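PDB 4QN8: VipE from Legionella pneumophila subsp. pneumophila str. Philadelphia 1, which is an effector protein of unknown molecular function, probably delivered into host cells, seen here as its largely helical N-terminal half. Local coordinates for residues M3-T6 against Q7-R10; K63-V66 against L67-P71; H79-T82 against S83-I86. All blocks are in the same frame, centred on the assembly; numbering follows the deposited sequence.

Each contact is local, made within one unbroken run of chain, so none closes a long loop and none nests in or crosses another. Contact 1 lies at the N terminus, where residues 3-6 lead into helix 6-20. Contact 2 is the C-terminal part of helix 58-69 and its turn into P71. These two touch: D64 OD2 of contact 2 accepts probable hydrogen bonds from L5 N and T8 OG1 of contact 1, tying the start of the first helix to helix 58-69. Contact 3 lies on the next helix, 75-88, its centre about 15 Å from that of contact 2. F107 of helix 103-114 touches V66 of contact 2 and both T82 and M85 of contact 3.

Contact 1 (M3-T6 against Q7-R10); sequences MPLT and QTQR
The first turn of helix 6-20, with L5 as its N-cap, is closed when Q9 N donates to L5 O at 3.0 Å and R10 N to T6 O at 2.9 Å. P4 suits the place just before the cap because its compact ring packs on both sides: CG lies 3.7 Å from Q9 CG and CB 3.8 Å from T8 CG2, and the ring also touches D64 and T68 of helix 58-69. Q9 crosses P4 at about a right angle, its extended chain carrying the amide past the ring until NE2 meets the terminal CE of the selenomethionine M3 at 3.4 Å. Around this helix start, polar groups come from elsewhere in the fold. D64 of helix 58-69 accepts from both L5 N and T8 OG1, and D53 is bonded to T6 OG1, so carboxylates stand at a helix start, where the dipole would be expected to welcome negative charge. With T6 OG1 beside the backbone N (chi1 -60°), the methyl CG2 is left on the R10 side. There it sits 3.6 Å above one guanidinium face, offset toward the rim, while R10, bent at chi2, runs alongside it.

Contact 2 (K63-V66 against L67-P71); sequences KDFV and LTIGP
Residues 63-66 and 67-69 lie on helix 58-69, and G70-P71 follow in a 3-10 segment. Bonds four residues apart join the two segments: L67 N to K63 O and, farther along, G70 N to V66 O, each 2.7 Å. F65 O is shared by two amides, the i+4 donor I69 N at 2.9 Å, nearly along the C=O axis, and the i+3 donor T68 N at 3.1 Å, from above the carbonyl plane. P71, as a proline, has no N-H with which to continue this series. T68 curls its hydroxyl back beside its own backbone N (chi1 -56°), and OG1 donates to D64 O at 2.7 Å; T68 N reaches the same oxygen only weakly. A threonine suits the place because its short hydroxyl can return to a carbonyl of the preceding turn. On another face F65 and I69 lie side by side, I69 CG2 approaching the ring obliquely, 3.9 Å from CE2. The ring also meets F38 edge-to-face and packs on L11 and I12 of helix 6-20. D64 is thus used twice: its main-chain O takes the T68 hydroxyl, while its carboxylate is tied to the start of helix 6-20.

Contact 3 (H79-T82 against S83-I86); sequences HQLT and SRMI
Two consecutive turns of helix 75-88 meet here in an intrahelical contact, where regular alpha-helical bonding is joined by side chains set one turn apart. S83 N donates to H79 O, R84 N to Q80 O, M85 N to L81 O and I86 N to T82 O, all at 2.9 to 3.0 Å.

On the inner side T82 crosses I86 obliquely. The T82 hydroxyl lies beside the backbone N (chi1 -62°) and bonds back to L78 O, a usual way for a threonine to satisfy its polar group inside a helix. This leaves CG2 to meet I86 CD1 at 3.9 Å, methyl against methyl. M85, a selenomethionine, is extended beyond CG; its CG rests 3.2 Å from L81 O before the side chain runs on toward F107 and L29.

Elsewhere two waters join polar ends. One is hydrogen-bonded to H79 NE2 at 3.0 Å and only weakly to S83 OG, whose position is less certain. The other ring nitrogen, ND1, bonds to E111 and the ring stacks on H122, so both partners fix how the imidazole is turned. The second water donates to Q80 OE1 at 3.3 Å and accepts from R84 NH1 at 3.1 Å. R84 bends at chi3 (73°), and its NH2 bonds to N26 and to the carbonyl of I24. Its long chain suits this reach from the helix surface to the start of helix 26-32.

Helix 75-88 lies among several others: T82 and M85 pack on F107 of helix 103-114, R84 and M85 on L29 of helix 26-32, and I86 on R127 and V128 of helix 126-131.

Contact 1 (M3-T6 against Q7-R10)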
loop_
_atom_site.group_PDB
_atom_site.type_symbol
_atom_site.label_atom_id
_atom_site.label_comp_id
_atom_site.label_asym_id
_atom_site.label_seq_id
_atom_site.Cartn_x
_atom_site.Cartn_y
_atom_site.Cartn_z
HETATM N N MSE A 3 18.861 -7.531 1.474
HETATM C CA MSE A 3 17.793 -8.201 2.212
HETATM C C MSE A 3 16.744 -7.209 2.710
HETATM O O MSE A 3 17.074 -6.080 3.083
HETATM C CB MSE A 3 18.362 -9.007 3.389
HETATM C CG MSE A 3 19.114 -10.270 2.973
HETATM SE SE MSE A 3 17.951 -11.648 2.221
HETATM C CE MSE A 3 17.400 -12.540 3.869
ATOM N N PRO A 4 15.467 -7.626 2.706
ATOM C CA PRO A 4 14.390 -6.764 3.213
ATOM C C PRO A 4 14.480 -6.597 4.727
ATOM O O PRO A 4 15.262 -7.292 5.376
ATOM C CB PRO A 4 13.119 -7.541 2.859
ATOM C CG PRO A 4 13.564 -8.965 2.701
ATOM C CD PRO A 4 14.959 -8.896 2.158
ATOM N N LEU A 5 13.685 -5.686 5.281
ATOM C CA LEU A 5 13.570 -5.550 6.725
ATOM C C LEU A 5 13.087 -6.853 7.344
ATOM O O LEU A 5 12.356 -7.616 6.696
ATOM C CB LEU A 5 12.546 -4.471 7.056
ATOM C CG LEU A 5 12.902 -3.074 6.550
ATOM C CD1 LEU A 5 11.708 -2.131 6.650
ATOM C CD2 LEU A 5 14.055 -2.559 7.378
ATOM N N THR A 6 13.488 -7.105 8.591
ATOM C CA THR A 6 13.020 -8.289 9.305
ATOM C C THR A 6 11.495 -8.271 9.429
ATOM O O THR A 6 10.830 -9.294 9.238
ATOM C CB THR A 6 13.687 -8.414 10.682
ATOM O OG1 THR A 6 15.109 -8.512 10.501
ATOM C CG2 THR A 6 13.186 -9.659 11.408
ATOM N N GLN A 7 10.942 -7.097 9.722
ATOM C CA GLN A 7 9.498 -6.907 9.775
ATOM C C GLN A 7 8.830 -7.417 8.489
ATOM O O GLN A 7 7.824 -8.133 8.531
ATOM C CB GLN A 7 9.210 -5.416 9.973
ATOM C CG GLN A 7 7.757 -5.051 9.947
ATOM C CD GLN A 7 7.512 -3.580 10.241
ATOM O OE1 GLN A 7 6.368 -3.143 10.274
ATOM N NE2 GLN A 7 8.587 -2.815 10.472
ATOM N N THR A 8 9.411 -7.062 7.348
ATOM C CA THR A 8 8.894 -7.491 6.055
ATOM C C THR A 8 8.938 -9.003 5.930
ATOM O O THR A 8 7.957 -9.632 5.533
ATOM C CB THR A 8 9.714 -6.885 4.925
ATOM O OG1 THR A 8 9.429 -5.485 4.859
ATOM C CG2 THR A 8 9.372 -7.540 3.574
ATOM N N GLN A 9 10.076 -9.585 6.279
ATOM C CA GLN A 9 10.241 -11.033 6.173
ATOM C C GLN A 9 9.202 -11.785 6.989
ATOM O O GLN A 9 8.662 -12.797 6.535
ATOM C CB GLN A 9 11.638 -11.451 6.631
ATOM C CG GLN A 9 12.776 -10.923 5.752
ATOM C CD GLN A 9 14.131 -11.084 6.417
ATOM O OE1 GLN A 9 14.227 -11.571 7.546
ATOM N NE2 GLN A 9 15.184 -10.675 5.719
ATOM N N ARG A 10 8.941 -11.310 8.206
ATOM C CA ARG A 10 8.032 -12.031 9.096
ATOM C C ARG A 10 6.615 -11.929 8.552
ATOM O O ARG A 10 5.878 -12.910 8.553
ATOM C CB ARG A 10 8.111 -11.496 10.526
ATOM C CG ARG A 10 9.513 -11.585 11.135
ATOM C CD ARG A 10 9.925 -13.019 11.420
ATOM N NE ARG A 10 11.339 -13.114 11.776
ATOM C CZ ARG A 10 11.825 -12.883 12.993
ATOM N NH1 ARG A 10 11.010 -12.553 13.993
ATOM N NH2 ARG A 10 13.126 -12.996 13.217
#

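Contact 2 (K63-V66 against L67-P71)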
loop_
_atom_site.group_PDB
_atom_site.type_symbol
_atom_site.label_atom_id
_atom_site.label_comp_id
_atom_site.label_asym_id
_atom_site.label_seq_id
_atom_site.Cartn_x
_atom_site.Cartn_y
_atom_site.Cartn_z
ATOM N N LYS A 63 6.462 0.123 2.174
ATOM C CA LYS A 63 7.096 0.097 0.861
ATOM C C LYS A 63 7.936 -1.160 0.718
ATOM O O LYS A 63 7.901 -1.835 -0.316
ATOM C CB LYS A 63 8.008 1.322 0.686
ATOM C CG LYS A 63 7.316 2.630 0.306
ATOM C CD LYS A 63 8.396 3.707 0.203
ATOM C CE LYS A 63 7.877 5.074 -0.145
ATOM N NZ LYS A 63 9.016 6.032 -0.035
ATOM N N ASP A 64 8.696 -1.472 1.763
ATOM C CA ASP A 64 9.606 -2.614 1.710
ATOM C C ASP A 64 8.806 -3.900 1.507
ATOM O O ASP A 64 9.197 -4.772 0.720
ATOM C CB ASP A 64 10.464 -2.664 2.980
ATOM C CG ASP A 64 11.603 -3.669 2.887
ATOM O OD1 ASP A 64 12.535 -3.453 2.077
ATOM O OD2 ASP A 64 11.569 -4.671 3.629
ATOM N N PHE A 65 7.677 -4.006 2.204
ATOM C CA PHE A 65 6.804 -5.185 2.089
ATOM C C PHE A 65 6.246 -5.328 0.680
ATOM O O PHE A 65 6.301 -6.409 0.090
ATOM C CB PHE A 65 5.656 -5.085 3.091
ATOM C CG PHE A 65 4.692 -6.239 3.043
ATOM C CD1 PHE A 65 4.930 -7.389 3.776
ATOM C CD2 PHE A 65 3.522 -6.147 2.295
ATOM C CE1 PHE A 65 4.018 -8.453 3.757
ATOM C CE2 PHE A 65 2.620 -7.201 2.255
ATOM C CZ PHE A 65 2.872 -8.357 2.991
ATOM N N VAL A 66 5.715 -4.242 0.130
ATOM C CA VAL A 66 5.164 -4.291 -1.219
ATOM C C VAL A 66 6.276 -4.549 -2.235
ATOM O O VAL A 66 6.100 -5.327 -3.175
ATOM C CB VAL A 66 4.395 -3.002 -1.541
ATOM C CG1 VAL A 66 3.939 -2.995 -3.003
ATOM C CG2 VAL A 66 3.203 -2.881 -0.590
ATOM N N LEU A 67 7.441 -3.942 -2.017
ATOM C CA LEU A 67 8.588 -4.135 -2.921
ATOM C C LEU A 67 8.992 -5.605 -3.001
ATOM O O LEU A 67 9.578 -6.066 -3.996
ATOM C CB LEU A 67 9.782 -3.315 -2.424
ATOM C CG LEU A 67 10.996 -3.140 -3.326
ATOM C CD1 LEU A 67 10.585 -2.388 -4.585
ATOM C CD2 LEU A 67 12.070 -2.368 -2.588
ATOM N N THR A 68 8.658 -6.342 -1.951
ATOM C CA THR A 68 9.037 -7.743 -1.809
ATOM C C THR A 68 7.970 -8.698 -2.347
ATOM O O THR A 68 8.286 -9.657 -3.065
ATOM C CB THR A 68 9.347 -8.070 -0.310
ATOM O OG1 THR A 68 10.364 -7.179 0.167
ATOM C CG2 THR A 68 9.827 -9.502 -0.145
ATOM N N ILE A 69 6.708 -8.443 -2.006
ATOM C CA ILE A 69 5.617 -9.307 -2.453
ATOM C C ILE A 69 5.117 -8.964 -3.865
ATOM O O ILE A 69 4.745 -9.854 -4.648
ATOM C CB ILE A 69 4.436 -9.312 -1.433
ATOM C CG1 ILE A 69 3.409 -10.394 -1.778
ATOM C CG2 ILE A 69 3.737 -7.971 -1.383
ATOM C CD1 ILE A 69 3.910 -11.802 -1.567
ATOM N N GLY A 70 5.140 -7.676 -4.191
ATOM C CA GLY A 70 4.655 -7.174 -5.465
ATOM C C GLY A 70 5.189 -7.899 -6.683
ATOM O O GLY A 70 4.416 -8.257 -7.571
ATOM N N PRO A 71 6.516 -8.101 -6.751
ATOM C CA PRO A 71 7.096 -8.764 -7.924
ATOM C C PRO A 71 6.685 -10.231 -8.063
ATOM O O PRO A 71 6.948 -10.816 -9.103
ATOM C CB PRO A 71 8.604 -8.671 -7.666
ATOM C CG PRO A 71 8.759 -7.486 -6.790
ATOM C CD PRO A 71 7.560 -7.524 -5.886
#

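Contact 3 (H79-T82 against S83-I86)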
loop_
_atom_site.group_PDB
_atom_site.type_symbol
_atom_site.label_atom_id
_atom_site.label_comp_id
_atom_site.label_asym_id
_atom_site.label_seq_id
_atom_site.Cartn_x
_atom_site.Cartn_y
_atom_site.Cartn_z
ATOM N N HIS A 79 -4.214 -6.490 -9.378
ATOM C CA HIS A 79 -5.326 -5.544 -9.540
ATOM C C HIS A 79 -6.472 -5.909 -8.603
ATOM O O HIS A 79 -7.075 -5.051 -7.958
ATOM C CB HIS A 79 -5.828 -5.513 -10.977
ATOM C CG HIS A 79 -6.879 -4.481 -11.204
ATOM N ND1 HIS A 79 -6.576 -3.144 -11.350
ATOM C CD2 HIS A 79 -8.228 -4.575 -11.263
ATOM C CE1 HIS A 79 -7.699 -2.460 -11.513
ATOM N NE2 HIS A 79 -8.714 -3.303 -11.458
ATOM N N GLN A 80 -6.753 -7.205 -8.533
ATOM C CA GLN A 80 -7.849 -7.747 -7.728
ATOM C C GLN A 80 -7.557 -7.489 -6.250
ATOM O O GLN A 80 -8.430 -7.033 -5.502
ATOM C CB GLN A 80 -7.939 -9.250 -8.019
ATOM C CG GLN A 80 -9.144 -10.006 -7.520
ATOM C CD GLN A 80 -9.096 -11.466 -7.983
ATOM O OE1 GLN A 80 -8.133 -12.185 -7.690
ATOM N NE2 GLN A 80 -10.119 -11.900 -8.732
ATOM N N LEU A 81 -6.325 -7.749 -5.824
ATOM C CA LEU A 81 -5.957 -7.496 -4.428
ATOM C C LEU A 81 -6.114 -6.017 -4.092
ATOM O O LEU A 81 -6.686 -5.665 -3.063
ATOM C CB LEU A 81 -4.524 -7.943 -4.121
ATOM C CG LEU A 81 -4.260 -9.437 -3.941
ATOM C CD1 LEU A 81 -2.758 -9.683 -3.836
ATOM C CD2 LEU A 81 -4.982 -9.977 -2.714
ATOM N N THR A 82 -5.635 -5.147 -4.968
ATOM C CA THR A 82 -5.730 -3.713 -4.697
ATOM C C THR A 82 -7.188 -3.251 -4.586
ATOM O O THR A 82 -7.539 -2.436 -3.712
ATOM C CB THR A 82 -4.995 -2.936 -5.789
ATOM O OG1 THR A 82 -3.616 -3.321 -5.762
ATOM C CG2 THR A 82 -5.095 -1.421 -5.559
ATOM N N SER A 83 -8.045 -3.776 -5.446
ATOM C CA SER A 83 -9.461 -3.405 -5.401
ATOM C C SER A 83 -10.121 -3.861 -4.106
ATOM O O SER A 83 -10.922 -3.123 -3.512
ATOM C CB SER A 83 -10.224 -4.006 -6.586
ATOM O OG SER A 83 -9.819 -3.406 -7.799
ATOM N N ARG A 84 -9.791 -5.074 -3.675
ATOM C CA ARG A 84 -10.314 -5.581 -2.419
ATOM C C ARG A 84 -9.833 -4.739 -1.257
ATOM O O ARG A 84 -10.600 -4.436 -0.345
ATOM C CB ARG A 84 -9.898 -7.035 -2.207
ATOM C CG ARG A 84 -10.571 -7.993 -3.136
ATOM C CD ARG A 84 -10.058 -9.381 -2.862
ATOM N NE ARG A 84 -10.578 -9.924 -1.603
ATOM C CZ ARG A 84 -10.004 -10.933 -0.954
ATOM N NH1 ARG A 84 -8.890 -11.478 -1.433
ATOM N NH2 ARG A 84 -10.529 -11.391 0.177
HETATM N N MSE A 85 -8.562 -4.346 -1.285
HETATM C CA MSE A 85 -8.022 -3.555 -0.195
HETATM C C MSE A 85 -8.734 -2.216 -0.100
HETATM O O MSE A 85 -9.007 -1.726 1.002
HETATM C CB MSE A 85 -6.511 -3.362 -0.360
HETATM C CG MSE A 85 -5.736 -4.661 -0.187
HETATM SE SE MSE A 85 -3.857 -4.262 -0.466
HETATM C CE MSE A 85 -3.107 -6.028 -0.173
ATOM N N ILE A 86 -9.056 -1.636 -1.245
ATOM C CA ILE A 86 -9.765 -0.357 -1.253
ATOM C C ILE A 86 -11.179 -0.552 -0.683
ATOM O O ILE A 86 -11.642 0.258 0.127
ATOM C CB ILE A 86 -9.764 0.290 -2.669
ATOM C CG1 ILE A 86 -8.364 0.852 -2.966
ATOM C CG2 ILE A 86 -10.813 1.387 -2.781
ATOM C CD1 ILE A 86 -7.991 0.955 -4.441
HETATM O O HOH W 1 -11.555 -3.104 -10.673
HETATM O O HOH W 2 -8.146 -11.903 -4.418
#